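Local coordinates for protein NAD-dependent epimerase/dehydratase (Methylobacillus flagellatus KT, PDB 3GPI) that is of unknown function but belongs to the NAD-dependent epimerase/dehydratase family and probably binds a nicotinamide cofactor on its Rossmann-type fold, at residues T110-Q115 with T125-K130; E118-E123 with N246-N251; V104-S109 with K135-A140; S149-F154 with E207-V212. All coordinates share one frame; numbering follows the deposited sequence. Where two conformers were deposited one is given.

Interaction 1: T110-Q115 with T125-K130; sequences TGVYGQ and TPPIAK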
loop_
_atom_site.group_PDB
_atom_site.type_symbol
_atom_site.label_atom_id
_atom_site.label_comp_id
_atom_site.label_asym_id
_atom_site.label_seq_id
_atom_site.Cartn_x
_atom_site.Cartn_y
_atom_site.Cartn_z
ATOM N N THR A 110 6.167 -3.793 3.250
ATOM C CA THR A 110 7.393 -4.588 3.084
ATOM C C THR A 110 8.501 -4.164 4.055
ATOM O O THR A 110 9.528 -4.850 4.098
ATOM C CB THR A 110 7.889 -4.588 1.656
ATOM O OG1 THR A 110 8.053 -3.228 1.238
ATOM C CG2 THR A 110 6.856 -5.300 0.728
ATOM N N GLY A 111 8.293 -3.099 4.825
ATOM C CA GLY A 111 9.309 -2.694 5.828
ATOM C C GLY A 111 9.419 -3.750 6.900
ATOM O O GLY A 111 10.393 -3.746 7.657
ATOM N N VAL A 112 8.478 -4.690 6.991
ATOM C CA VAL A 112 8.608 -5.793 7.953
ATOM C C VAL A 112 9.798 -6.657 7.630
ATOM O O VAL A 112 10.338 -7.324 8.538
ATOM C CB VAL A 112 7.337 -6.672 8.075
ATOM C CG1 VAL A 112 6.150 -5.813 8.531
ATOM C CG2 VAL A 112 6.982 -7.387 6.790
ATOM N N TYR A 113 10.247 -6.644 6.383
ATOM C CA TYR A 113 11.484 -7.332 5.994
ATOM C C TYR A 113 12.633 -6.412 6.339
ATOM O O TYR A 113 13.086 -5.626 5.497
ATOM C CB TYR A 113 11.490 -7.629 4.484
ATOM C CG TYR A 113 10.421 -8.586 4.042
ATOM C CD1 TYR A 113 10.553 -9.958 4.237
ATOM C CD2 TYR A 113 9.289 -8.124 3.379
ATOM C CE1 TYR A 113 9.569 -10.832 3.807
ATOM C CE2 TYR A 113 8.310 -8.990 2.953
ATOM C CZ TYR A 113 8.453 -10.330 3.157
ATOM O OH TYR A 113 7.452 -11.187 2.718
ATOM N N GLY A 114 13.108 -6.471 7.573
ATOM C CA GLY A 114 14.179 -5.573 7.981
ATOM C C GLY A 114 15.542 -6.119 7.561
ATOM O O GLY A 114 16.546 -5.394 7.658
ATOM N N GLN A 115 15.617 -7.377 7.143
ATOM C CA GLN A 115 16.896 -7.953 6.707
ATOM C C GLN A 115 17.384 -7.225 5.465
ATOM O O GLN A 115 16.584 -6.832 4.610
ATOM C CB GLN A 115 16.798 -9.449 6.427
ATOM C CG GLN A 115 15.710 -9.862 5.412
ATOM C CD GLN A 115 14.452 -10.340 6.104
ATOM O OE1 GLN A 115 13.730 -9.585 6.767
ATOM N NE2 GLN A 115 14.172 -11.623 5.929
ATOM N N THR A 125 9.683 -15.980 2.494
ATOM C CA THR A 125 10.802 -15.532 3.325
ATOM C C THR A 125 10.294 -15.005 4.676
ATOM O O THR A 125 9.484 -14.056 4.712
ATOM C CB THR A 125 11.523 -14.330 2.633
ATOM O OG1 THR A 125 11.820 -14.662 1.268
ATOM C CG2 THR A 125 12.818 -13.974 3.419
ATOM N N PRO A 126 10.753 -15.566 5.814
ATOM C CA PRO A 126 10.266 -14.989 7.058
ATOM C C PRO A 126 10.800 -13.569 7.265
ATOM O O PRO A 126 12.000 -13.363 7.148
ATOM C CB PRO A 126 10.817 -15.938 8.150
ATOM C CG PRO A 126 11.202 -17.185 7.416
ATOM C CD PRO A 126 11.588 -16.766 6.041
ATOM N N PRO A 127 9.916 -12.598 7.550
ATOM C CA PRO A 127 10.392 -11.237 7.780
ATOM C C PRO A 127 11.083 -11.110 9.144
ATOM O O PRO A 127 10.601 -11.648 10.147
ATOM C CB PRO A 127 9.106 -10.393 7.765
ATOM C CG PRO A 127 8.025 -11.356 8.149
ATOM C CD PRO A 127 8.441 -12.663 7.540
ATOM N N ILE A 128 12.213 -10.404 9.154
ATOM C CA ILE A 128 12.933 -10.109 10.389
ATOM C C ILE A 128 12.803 -8.604 10.595
ATOM O O ILE A 128 13.500 -7.830 9.940
ATOM C CB ILE A 128 14.421 -10.556 10.304
ATOM C CG1 ILE A 128 14.542 -12.041 9.942
ATOM C CG2 ILE A 128 15.128 -10.292 11.662
ATOM C CD1 ILE A 128 15.953 -12.575 9.881
ATOM N N ALA A 129 11.889 -8.203 11.480
ATOM C CA ALA A 129 11.619 -6.784 11.710
ATOM C C ALA A 129 12.781 -6.213 12.470
ATOM O O ALA A 129 13.311 -6.865 13.385
ATOM C CB ALA A 129 10.327 -6.587 12.478
ATOM N N LYS A 130 13.193 -5.012 12.088
ATOM C CA LYS A 130 14.366 -4.412 12.738
ATOM C C LYS A 130 14.045 -3.090 13.348
ATOM O O LYS A 130 14.957 -2.393 13.827
ATOM C CB LYS A 130 15.488 -4.166 11.749
ATOM C CG LYS A 130 15.673 -5.172 10.644
ATOM C CD LYS A 130 16.073 -6.556 11.155
ATOM C CE LYS A 130 16.918 -6.457 12.419
ATOM N NZ LYS A 130 17.294 -7.787 12.884
HETATM O O HOH W 1 11.454 -3.742 10.083
#
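Q115 folds its side chain back onto the backbone of P126 and I128. At CB, a chi1 of 55° tucks CG in between the two backbone branches, and a sharp bend at the next bond brings the amide up to the other segment. CD lies 3.8 Å from I128 N, and OE1 accepts from I128 N at 2.9 Å. On the other branch NE2 donates a hydrogen bond to P126 O at 3.0 Å, with that oxygen in the plane of the Q115 amide, and brushes T125 CG2. Two nearly straight bonds thus fix the rotation of the amide. Cut back to alanine, this position would probably leave I128 N and P126 O without these partners. G114 N adds a weak bond to I128 O. Next to it P127 CB makes an off-centre CH-pi contact with the Y113 ring, 4.3 Å from the centroid, while T125 O sits at the edge of that ring, 3.3 Å from CE1. A water bridges G111 O and K130 N. The T-G-V-Y-G run just past strand 103-109 is familiar from extended short-chain dehydrogenases. Here V112 packs on helix 132-143, and the Y113 hydroxyl bonds R153 of strand 149-158.

Interaction 2: E118-E123 with N246-N251; sequences EEWLDE and NKKLSN. With EDO (1,2-ethanediol), chain C.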
loop_
_atom_site.group_PDB
_atom_site.type_symbol
_atom_site.label_atom_id
_atom_site.label_comp_id
_atom_site.label_asym_id
_atom_site.label_seq_id
_atom_site.Cartn_x
_atom_site.Cartn_y
_atom_site.Cartn_z
ATOM N N GLU A 118 21.309 -8.946 -0.541
ATOM C CA GLU A 118 21.428 -8.759 -1.978
ATOM C C GLU A 118 20.788 -9.966 -2.662
ATOM O O GLU A 118 21.432 -10.727 -3.407
ATOM C CB GLU A 118 22.903 -8.606 -2.367
ATOM C CG GLU A 118 23.536 -7.310 -1.861
ATOM C CD GLU A 118 22.889 -6.074 -2.468
ATOM O OE1 GLU A 118 22.774 -5.991 -3.713
ATOM O OE2 GLU A 118 22.478 -5.193 -1.688
ATOM N N GLU A 119 19.497 -10.114 -2.397
ATOM C CA GLU A 119 18.728 -11.272 -2.781
ATOM C C GLU A 119 17.307 -10.796 -3.038
ATOM O O GLU A 119 16.904 -9.688 -2.603
ATOM C CB GLU A 119 18.659 -12.294 -1.637
ATOM C CG GLU A 119 19.974 -12.993 -1.265
ATOM C CD GLU A 119 19.759 -14.116 -0.251
ATOM O OE1 GLU A 119 19.035 -13.907 0.757
ATOM O OE2 GLU A 119 20.319 -15.213 -0.468
ATOM N N TRP A 120 16.563 -11.649 -3.736
ATOM C CA TRP A 120 15.125 -11.476 -3.916
ATOM C C TRP A 120 14.378 -12.184 -2.810
ATOM O O TRP A 120 14.591 -13.380 -2.590
ATOM C CB TRP A 120 14.696 -12.109 -5.209
ATOM C CG TRP A 120 15.220 -11.420 -6.420
ATOM C CD1 TRP A 120 16.408 -11.647 -7.056
ATOM C CD2 TRP A 120 14.552 -10.407 -7.167
ATOM N NE1 TRP A 120 16.513 -10.836 -8.167
ATOM C CE2 TRP A 120 15.383 -10.059 -8.250
ATOM C CE3 TRP A 120 13.326 -9.741 -7.004
ATOM C CZ2 TRP A 120 15.022 -9.085 -9.184
ATOM C CZ3 TRP A 120 12.973 -8.787 -7.910
ATOM C CH2 TRP A 120 13.802 -8.481 -9.014
ATOM N N LEU A 121 13.501 -11.465 -2.118
ATOM C CA LEU A 121 12.652 -12.034 -1.079
ATOM C C LEU A 121 11.230 -12.123 -1.586
ATOM O O LEU A 121 10.801 -11.295 -2.393
ATOM C CB LEU A 121 12.636 -11.148 0.175
ATOM C CG LEU A 121 14.007 -10.765 0.721
ATOM C CD1 LEU A 121 13.870 -10.020 2.028
ATOM C CD2 LEU A 121 14.870 -12.005 0.827
ATOM N N ASP A 122 10.505 -13.107 -1.083
ATOM C CA ASP A 122 9.092 -13.212 -1.379
ATOM C C ASP A 122 8.282 -13.618 -0.150
ATOM O O ASP A 122 8.759 -13.518 0.975
ATOM C CB ASP A 122 8.865 -14.113 -2.582
ATOM C CG ASP A 122 9.215 -15.547 -2.317
ATOM O OD1 ASP A 122 9.322 -15.965 -1.127
ATOM O OD2 ASP A 122 9.376 -16.261 -3.342
ATOM N N GLU A 123 7.012 -13.984 -0.336
ATOM C CA GLU A 123 6.136 -14.263 0.804
ATOM C C GLU A 123 6.594 -15.461 1.627
ATOM O O GLU A 123 6.204 -15.580 2.805
ATOM C CB GLU A 123 4.682 -14.503 0.335
ATOM C CG GLU A 123 4.010 -13.317 -0.429
ATOM C CD GLU A 123 4.392 -13.244 -1.928
ATOM O OE1 GLU A 123 5.212 -14.042 -2.459
ATOM O OE2 GLU A 123 3.886 -12.341 -2.630
ATOM N N ASN A 246 19.157 -2.538 1.798
ATOM C CA ASN A 246 17.756 -2.917 1.675
ATOM C C ASN A 246 17.648 -4.298 1.008
ATOM O O ASN A 246 18.470 -5.161 1.320
ATOM C CB ASN A 246 16.937 -1.838 0.952
ATOM C CG ASN A 246 15.449 -1.971 1.231
ATOM O OD1 ASN A 246 15.014 -2.410 2.310
ATOM N ND2 ASN A 246 14.657 -1.626 0.248
ATOM N N LYS A 247 16.697 -4.532 0.097
ATOM C CA LYS A 247 16.516 -5.863 -0.516
ATOM C C LYS A 247 15.721 -5.717 -1.772
ATOM O O LYS A 247 15.218 -4.630 -2.041
ATOM C CB LYS A 247 15.772 -6.817 0.433
ATOM C CG LYS A 247 14.332 -6.385 0.707
ATOM C CD LYS A 247 14.180 -5.627 1.985
ATOM C CE LYS A 247 12.836 -4.889 1.951
ATOM N NZ LYS A 247 12.649 -4.042 3.128
ATOM N N LYS A 248 15.597 -6.802 -2.523
ATOM C CA LYS A 248 14.750 -6.807 -3.717
ATOM C C LYS A 248 13.551 -7.638 -3.388
ATOM O O LYS A 248 13.653 -8.691 -2.786
ATOM C CB LYS A 248 15.484 -7.418 -4.914
ATOM C CG LYS A 248 16.713 -6.598 -5.336
ATOM C CD LYS A 248 17.514 -7.271 -6.457
ATOM C CE LYS A 248 18.261 -8.498 -5.940
ATOM N NZ LYS A 248 19.348 -8.962 -6.866
ATOM N N LEU A 249 12.391 -7.151 -3.779
ATOM C CA LEU A 249 11.163 -7.875 -3.498
ATOM C C LEU A 249 10.514 -8.386 -4.770
ATOM O O LEU A 249 10.322 -7.650 -5.745
ATOM C CB LEU A 249 10.213 -6.934 -2.745
ATOM C CG LEU A 249 10.676 -6.444 -1.394
ATOM C CD1 LEU A 249 9.937 -5.188 -0.973
ATOM C CD2 LEU A 249 10.522 -7.557 -0.385
ATOM N N SER A 250 10.218 -9.692 -4.780
ATOM C CA SER A 250 9.569 -10.351 -5.895
ATOM C C SER A 250 8.048 -10.244 -5.829
ATOM O O SER A 250 7.446 -10.541 -4.818
ATOM C CB SER A 250 9.909 -11.842 -5.867
ATOM O OG SER A 250 9.188 -12.506 -6.895
ATOM N N ASN A 251 7.450 -9.873 -6.952
ATOM C CA ASN A 251 6.001 -9.877 -7.088
ATOM C C ASN A 251 5.461 -11.083 -7.844
ATOM O O ASN A 251 4.393 -11.008 -8.440
ATOM C CB ASN A 251 5.543 -8.584 -7.777
ATOM C CG ASN A 251 5.955 -8.476 -9.249
ATOM O OD1 ASN A 251 6.655 -9.325 -9.817
ATOM N ND2 ASN A 251 5.494 -7.405 -9.885
HETATM C C1 EDO C . 12.466 -0.015 -0.914
HETATM O O1 EDO C . 12.069 1.248 -1.371
HETATM C C2 EDO C . 11.293 -0.792 -0.423
HETATM O O2 EDO C . 11.637 -1.940 0.296
HETATM O O HOH W 2 21.307 -5.320 0.839
HETATM O O HOH W 3 21.719 -7.871 -5.539
HETATM O O HOH W 4 9.431 -15.045 -5.967
HETATM O O HOH W 5 6.030 -13.197 -4.864
#
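K248 lays its aliphatic chain across one face of the W120 indole. Its CE stands 3.9 Å from the centroid of the W120 five-membered ring, 18° off the normal, a CH-pi contact, and its CB 3.8 Å above the ring plane near the rim. S250 N lies at the ring's edge. The two backbones pair too, as do L121 and L249, in a two-strand parallel sheet: K248 N bonds E119 O, L121 N bonds K248 O, and S250 N meets L121 O at 2.9 Å, almost straight (176°). Away from the indole, L121 CD1 meets K247 CG at 3.9 Å. N246 OD1 accepts from K247 NZ, which also bonds Y113 O, and ND2 serves W181 O and an ethanediol probably left from crystallisation; an alanine here would probably leave K247 with one acceptor fewer and W181 O without this donor. A water links K248 NZ to E118 OE1, 5.5 Å away and also bonded to W181 NE1, so the lysine side chain contributes mainly hydrocarbon, its charge probably softened by the carboxylate beyond.

Interaction 3: V104-S109 with K135-A140; sequences VFFVSS and KRMLEA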
loop_
_atom_site.group_PDB
_atom_site.type_symbol
_atom_site.label_atom_id
_atom_site.label_comp_id
_atom_site.label_asym_id
_atom_site.label_seq_id
_atom_site.Cartn_x
_atom_site.Cartn_y
_atom_site.Cartn_z
ATOM N N VAL A 104 -11.176 -9.996 5.228
ATOM C CA VAL A 104 -10.434 -8.798 5.597
ATOM C C VAL A 104 -9.198 -8.654 4.713
ATOM O O VAL A 104 -8.387 -9.563 4.636
ATOM C CB VAL A 104 -9.977 -8.858 7.042
ATOM C CG1 VAL A 104 -9.168 -7.610 7.379
ATOM C CG2 VAL A 104 -11.161 -8.985 7.966
ATOM N N PHE A 105 -9.059 -7.528 4.016
ATOM C CA PHE A 105 -7.819 -7.188 3.310
ATOM C C PHE A 105 -7.060 -6.202 4.168
ATOM O O PHE A 105 -7.592 -5.125 4.508
ATOM C CB PHE A 105 -8.105 -6.590 1.928
ATOM C CG PHE A 105 -8.724 -7.552 0.966
ATOM C CD1 PHE A 105 -7.916 -8.409 0.235
ATOM C CD2 PHE A 105 -10.114 -7.664 0.817
ATOM C CE1 PHE A 105 -8.459 -9.302 -0.658
ATOM C CE2 PHE A 105 -10.662 -8.578 -0.089
ATOM C CZ PHE A 105 -9.848 -9.397 -0.818
ATOM N N PHE A 106 -5.826 -6.558 4.556
ATOM C CA PHE A 106 -5.083 -5.710 5.455
ATOM C C PHE A 106 -3.862 -5.181 4.727
ATOM O O PHE A 106 -3.044 -5.990 4.236
ATOM C CB PHE A 106 -4.688 -6.538 6.683
ATOM C CG PHE A 106 -3.808 -5.814 7.655
ATOM C CD1 PHE A 106 -4.340 -4.914 8.569
ATOM C CD2 PHE A 106 -2.439 -6.038 7.656
ATOM C CE1 PHE A 106 -3.511 -4.212 9.474
ATOM C CE2 PHE A 106 -1.601 -5.361 8.553
ATOM C CZ PHE A 106 -2.127 -4.451 9.451
ATOM N N VAL A 107 -3.714 -3.855 4.690
ATOM C CA VAL A 107 -2.579 -3.239 4.009
ATOM C C VAL A 107 -1.445 -3.123 5.000
ATOM O O VAL A 107 -1.473 -2.346 5.946
ATOM C CB VAL A 107 -2.917 -1.871 3.395
ATOM C CG1 VAL A 107 -1.707 -1.277 2.686
ATOM C CG2 VAL A 107 -4.117 -1.982 2.428
ATOM N N SER A 108 -0.434 -3.918 4.741
ATOM C CA SER A 108 0.782 -3.929 5.557
ATOM C C SER A 108 1.896 -3.278 4.753
ATOM O O SER A 108 1.646 -2.572 3.765
ATOM C CB SER A 108 1.079 -5.375 5.863
ATOM O OG SER A 108 2.224 -5.538 6.713
ATOM N N SER A 109 3.144 -3.512 5.158
ATOM C CA SER A 109 4.301 -2.891 4.540
ATOM C C SER A 109 5.433 -3.880 4.362
ATOM O O SER A 109 5.671 -4.697 5.252
ATOM C CB SER A 109 4.820 -1.804 5.497
ATOM O OG SER A 109 6.049 -1.258 5.013
ATOM N N LYS A 135 7.827 -4.057 13.776
ATOM C CA LYS A 135 7.362 -4.939 14.839
ATOM C C LYS A 135 5.860 -4.711 15.077
ATOM O O LYS A 135 5.106 -5.670 15.246
ATOM C CB LYS A 135 8.200 -4.734 16.101
ATOM C CG LYS A 135 9.619 -5.295 15.973
ATOM C CD LYS A 135 10.448 -4.901 17.170
ATOM C CE LYS A 135 11.803 -5.616 17.146
ATOM N NZ LYS A 135 12.759 -4.907 18.071
ATOM N N ARG A 136 5.455 -3.442 15.100
ATOM C CA ARG A 136 4.050 -3.069 15.280
ATOM C C ARG A 136 3.224 -3.610 14.118
ATOM O O ARG A 136 2.087 -4.032 14.293
ATOM C CB ARG A 136 3.896 -1.538 15.365
ATOM C CG ARG A 136 4.293 -0.942 16.754
ATOM C CD ARG A 136 4.163 0.572 16.741
ATOM N NE ARG A 136 5.272 1.241 16.039
ATOM C CZ ARG A 136 5.332 2.550 15.780
ATOM N NH1 ARG A 136 6.397 3.060 15.156
ATOM N NH2 ARG A 136 4.348 3.369 16.169
ATOM N N MET A 137 3.795 -3.597 12.916
ATOM C CA MET A 137 3.071 -4.096 11.777
ATOM C C MET A 137 2.880 -5.601 11.796
ATOM O O MET A 137 1.785 -6.114 11.526
ATOM C CB MET A 137 3.810 -3.692 10.509
ATOM C CG MET A 137 2.989 -3.889 9.263
ATOM S SD MET A 137 1.303 -3.112 9.171
ATOM C CE MET A 137 1.689 -1.529 8.687
ATOM N N LEU A 138 3.934 -6.327 12.163
ATOM C CA LEU A 138 3.777 -7.767 12.318
ATOM C C LEU A 138 2.793 -8.113 13.467
ATOM O O LEU A 138 2.076 -9.105 13.360
ATOM C CB LEU A 138 5.129 -8.494 12.482
ATOM C CG LEU A 138 6.053 -8.465 11.268
ATOM C CD1 LEU A 138 7.424 -9.091 11.689
ATOM C CD2 LEU A 138 5.464 -9.173 10.034
ATOM N N GLU A 139 2.751 -7.293 14.524
ATOM C CA GLU A 139 1.800 -7.506 15.612
ATOM C C GLU A 139 0.355 -7.312 15.127
ATOM O O GLU A 139 -0.535 -8.095 15.509
ATOM C CB GLU A 139 2.116 -6.571 16.775
ATOM C CG GLU A 139 1.081 -6.577 17.873
ATOM C CD GLU A 139 1.577 -5.896 19.105
ATOM O OE1 GLU A 139 1.818 -4.670 19.060
ATOM O OE2 GLU A 139 1.723 -6.604 20.126
ATOM N N ALA A 140 0.124 -6.292 14.293
ATOM C CA ALA A 140 -1.206 -6.056 13.704
ATOM C C ALA A 140 -1.585 -7.210 12.767
ATOM O O ALA A 140 -2.742 -7.666 12.787
ATOM C CB ALA A 140 -1.278 -4.700 12.999
#
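The F106 ring meets helix 135-140 through its far end, where CZ touches both M137 SD and A140 CB, each at 3.7 Å. Both partners come in obliquely. The sulfur of M137 is 4.8 Å from the F106 ring centroid and 71° off the normal, a Met-aromatic contact. A72, L89 and L144 also pack on F106, so the phenyl is enclosed by more than this helix. F106 has CG anti to its backbone N (chi1 175°), which sends the ring out from the strand toward the helix. Strand 103-109, helix 132-143 and strand 149-158 make a beta-alpha-beta crossover of the Rossmann-type fold, with the two strands neighbours and parallel; here the helix runs back against the strand, 153° between their directions and 8.8 Å between the axes of the short segments. M137 reaches across the interval. Its chain bends twice beyond CB, bringing CG tight against S108 OG at 3.1 Å and SD to 3.6 Å from that same S108 oxygen, while CE turns back over S108 CA at 4.0 Å. The S108 hydroxyl itself bonds E141, one turn past M137. S109 N, buried beside M137 CG, has no hydrogen-bond partner in the model.

Interaction 4: S149-F154 with E207-V212; sequences STILRF and ERLYIV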
loop_
_atom_site.group_PDB
_atom_site.type_symbol
_atom_site.label_atom_id
_atom_site.label_comp_id
_atom_site.label_asym_id
_atom_site.label_seq_id
_atom_site.Cartn_x
_atom_site.Cartn_y
_atom_site.Cartn_z
ATOM N N SER A 149 -8.737 -13.843 5.419
ATOM C CA SER A 149 -8.012 -12.579 5.243
ATOM C C SER A 149 -6.868 -12.716 4.279
ATOM O O SER A 149 -6.374 -13.785 4.028
ATOM C CB SER A 149 -7.485 -12.098 6.594
ATOM O OG SER A 149 -6.557 -13.001 7.142
ATOM N N THR A 150 -6.435 -11.565 3.780
ATOM C CA THR A 150 -5.300 -11.432 2.896
ATOM C C THR A 150 -4.533 -10.224 3.371
ATOM O O THR A 150 -5.060 -9.116 3.419
ATOM C CB THR A 150 -5.744 -11.197 1.473
ATOM O OG1 THR A 150 -6.474 -12.345 1.027
ATOM C CG2 THR A 150 -4.508 -10.980 0.557
ATOM N N ILE A 151 -3.277 -10.463 3.724
ATOM C CA ILE A 151 -2.348 -9.400 4.083
ATOM C C ILE A 151 -1.629 -8.987 2.796
ATOM O O ILE A 151 -1.152 -9.805 2.013
ATOM C CB ILE A 151 -1.332 -9.951 5.077
ATOM C CG1 ILE A 151 -2.014 -10.245 6.414
ATOM C CG2 ILE A 151 -0.163 -8.978 5.265
ATOM C CD1 ILE A 151 -1.177 -11.171 7.257
ATOM N N LEU A 152 -1.604 -7.667 2.597
ATOM C CA LEU A 152 -0.979 -7.085 1.408
ATOM C C LEU A 152 0.212 -6.254 1.875
ATOM O O LEU A 152 0.023 -5.132 2.389
ATOM C CB LEU A 152 -2.003 -6.185 0.705
ATOM C CG LEU A 152 -3.249 -6.970 0.274
ATOM C CD1 LEU A 152 -4.334 -5.986 -0.133
ATOM C CD2 LEU A 152 -2.949 -7.965 -0.819
ATOM N N ARG A 153 1.432 -6.794 1.719
ATOM C CA ARG A 153 2.611 -6.009 2.135
ATOM C C ARG A 153 3.038 -5.114 0.980
ATOM O O ARG A 153 3.592 -5.601 -0.005
ATOM C CB ARG A 153 3.749 -6.958 2.511
ATOM C CG ARG A 153 3.481 -7.641 3.846
ATOM C CD ARG A 153 4.596 -8.618 4.227
ATOM N NE ARG A 153 4.241 -9.325 5.456
ATOM C CZ ARG A 153 4.752 -10.513 5.804
ATOM N NH1 ARG A 153 5.635 -11.123 5.039
ATOM N NH2 ARG A 153 4.324 -11.074 6.919
ATOM N N PHE A 154 2.644 -3.833 1.069
ATOM C CA PHE A 154 2.937 -2.881 -0.001
ATOM C C PHE A 154 4.387 -2.398 0.130
ATOM O O PHE A 154 4.855 -2.136 1.253
ATOM C CB PHE A 154 2.047 -1.647 0.159
ATOM C CG PHE A 154 0.696 -1.731 -0.508
ATOM C CD1 PHE A 154 0.265 -0.667 -1.286
ATOM C CD2 PHE A 154 -0.129 -2.821 -0.347
ATOM C CE1 PHE A 154 -0.997 -0.709 -1.913
ATOM C CE2 PHE A 154 -1.368 -2.886 -1.004
ATOM C CZ PHE A 154 -1.821 -1.835 -1.765
ATOM N N GLU A 207 -5.016 -15.846 -1.787
ATOM C CA GLU A 207 -3.951 -16.231 -0.883
ATOM C C GLU A 207 -4.009 -15.444 0.418
ATOM O O GLU A 207 -4.600 -14.340 0.491
ATOM C CB GLU A 207 -2.641 -15.886 -1.577
ATOM C CG GLU A 207 -2.435 -16.553 -2.913
ATOM C CD GLU A 207 -1.602 -17.804 -2.806
ATOM O OE1 GLU A 207 -0.744 -17.896 -1.893
ATOM O OE2 GLU A 207 -1.811 -18.698 -3.652
ATOM N N ARG A 208 -3.322 -15.948 1.445
ATOM C CA ARG A 208 -3.308 -15.222 2.701
ATOM C C ARG A 208 -2.321 -14.046 2.753
ATOM O O ARG A 208 -2.437 -13.222 3.634
ATOM C CB ARG A 208 -3.160 -16.156 3.913
ATOM C CG ARG A 208 -4.487 -16.877 4.208
ATOM C CD ARG A 208 -4.460 -17.693 5.469
ATOM N NE ARG A 208 -4.447 -16.898 6.693
ATOM C CZ ARG A 208 -5.533 -16.414 7.294
ATOM N NH1 ARG A 208 -6.727 -16.636 6.772
ATOM N NH2 ARG A 208 -5.414 -15.672 8.399
ATOM N N LEU A 209 -1.386 -13.992 1.814
ATOM C CA LEU A 209 -0.322 -12.981 1.826
ATOM C C LEU A 209 0.197 -12.733 0.437
ATOM O O LEU A 209 0.531 -13.655 -0.278
ATOM C CB LEU A 209 0.818 -13.505 2.726
ATOM C CG LEU A 209 2.093 -12.663 2.821
ATOM C CD1 LEU A 209 1.858 -11.296 3.432
ATOM C CD2 LEU A 209 3.179 -13.412 3.664
ATOM N N TYR A 210 0.306 -11.441 0.083
ATOM C CA TYR A 210 1.010 -11.025 -1.147
ATOM C C TYR A 210 1.915 -9.887 -0.820
ATOM O O TYR A 210 1.554 -8.996 -0.033
ATOM C CB TYR A 210 0.056 -10.441 -2.202
ATOM C CG TYR A 210 -0.985 -11.386 -2.776
ATOM C CD1 TYR A 210 -0.722 -12.140 -3.919
ATOM C CD2 TYR A 210 -2.217 -11.524 -2.160
ATOM C CE1 TYR A 210 -1.700 -13.003 -4.443
ATOM C CE2 TYR A 210 -3.203 -12.385 -2.681
ATOM C CZ TYR A 210 -2.923 -13.107 -3.811
ATOM O OH TYR A 210 -3.935 -13.948 -4.247
ATOM N N ILE A 211 3.058 -9.890 -1.481
ATOM C CA ILE A 211 3.883 -8.696 -1.602
ATOM C C ILE A 211 3.312 -7.904 -2.791
ATOM O O ILE A 211 3.125 -8.437 -3.894
ATOM C CB ILE A 211 5.349 -9.065 -1.862
ATOM C CG1 ILE A 211 5.912 -9.711 -0.591
ATOM C CG2 ILE A 211 6.173 -7.761 -2.145
ATOM C CD1 ILE A 211 7.361 -10.220 -0.707
ATOM N N VAL A 212 2.996 -6.631 -2.564
ATOM C CA VAL A 212 2.431 -5.769 -3.607
ATOM C C VAL A 212 3.517 -4.798 -4.010
ATOM O O VAL A 212 3.793 -3.830 -3.290
ATOM C CB VAL A 212 1.169 -5.059 -3.078
ATOM C CG1 VAL A 212 0.489 -4.308 -4.215
ATOM C CG2 VAL A 212 0.159 -6.082 -2.583
HETATM O O HOH W 6 -3.948 -13.177 6.198
HETATM O O HOH W 7 -8.111 -16.652 4.430
#
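V212 pushes its two methyls into the angle between F154 and L152. CG1 sits over one face of the F154 ring, 4.1 Å from the centroid and 15° off the normal, while V212 CG2 drops toward L152 CB at 3.9 Å. L152 CB lies at the edge of that phenyl. Further back on the same face, L152 CD2 rests beside Y210 CD2, and T150 CG2 abuts the edge of the tyrosine ring, 3.6 Å from Y210 CD2. F193 of helix 187-201 adds an edge-to-face contact to Y210. Strands 149-158 and 209-212 are parallel neighbours in the central sheet of the Rossmann-type fold, held in register by I151 N to R208 O, Y210 N to I151 O, R153 N to Y210 O and V212 N to R153 O; T150 OG1 extends the pairing by bonding E207 O at 2.8 Å. The other face carries the L209 bump. With chi1 at 176° the L209 fork swings so that CD1 meets I151 CG2 at 3.6 Å and CD2 comes within 3.6 Å of R153 NH1. The R153 chain is extended, and both L209 methyls lie over one face of its guanidinium, which a salt bridge to E141 grips. Where strand 149-158 begins, R208, just ahead of strand 209-212, turns its guanidinium face to S149 OG without a hydrogen bond; S149 OG and R208 NH1 both bond Y147 O.

Overall arrangement
Interactions 3 and 4 sit side by side in the central sheet, centres about 9 Å apart, because strands 103-109 and 149-158 are neighbours in it: S108 N bonds L152 O. Interaction 1 follows directly from the end of strand 103-109, its centre about 12 Å from that of interaction 3, and packs V112 and P127 on helix 132-143, which supplies half of interaction 3. Interaction 2 is a separate two-strand sheet, centred about 10 Å from interaction 1. In chain order come 104-109, 110-115, 118-123, 125-130, 135-140, 149-154, 207-212 and 246-251. Interaction 2, also bonded through E123 to I211 N, thus ties a late segment toward the C-terminal edge of the sheet, where Rossmann-type folds usually bind their cofactor.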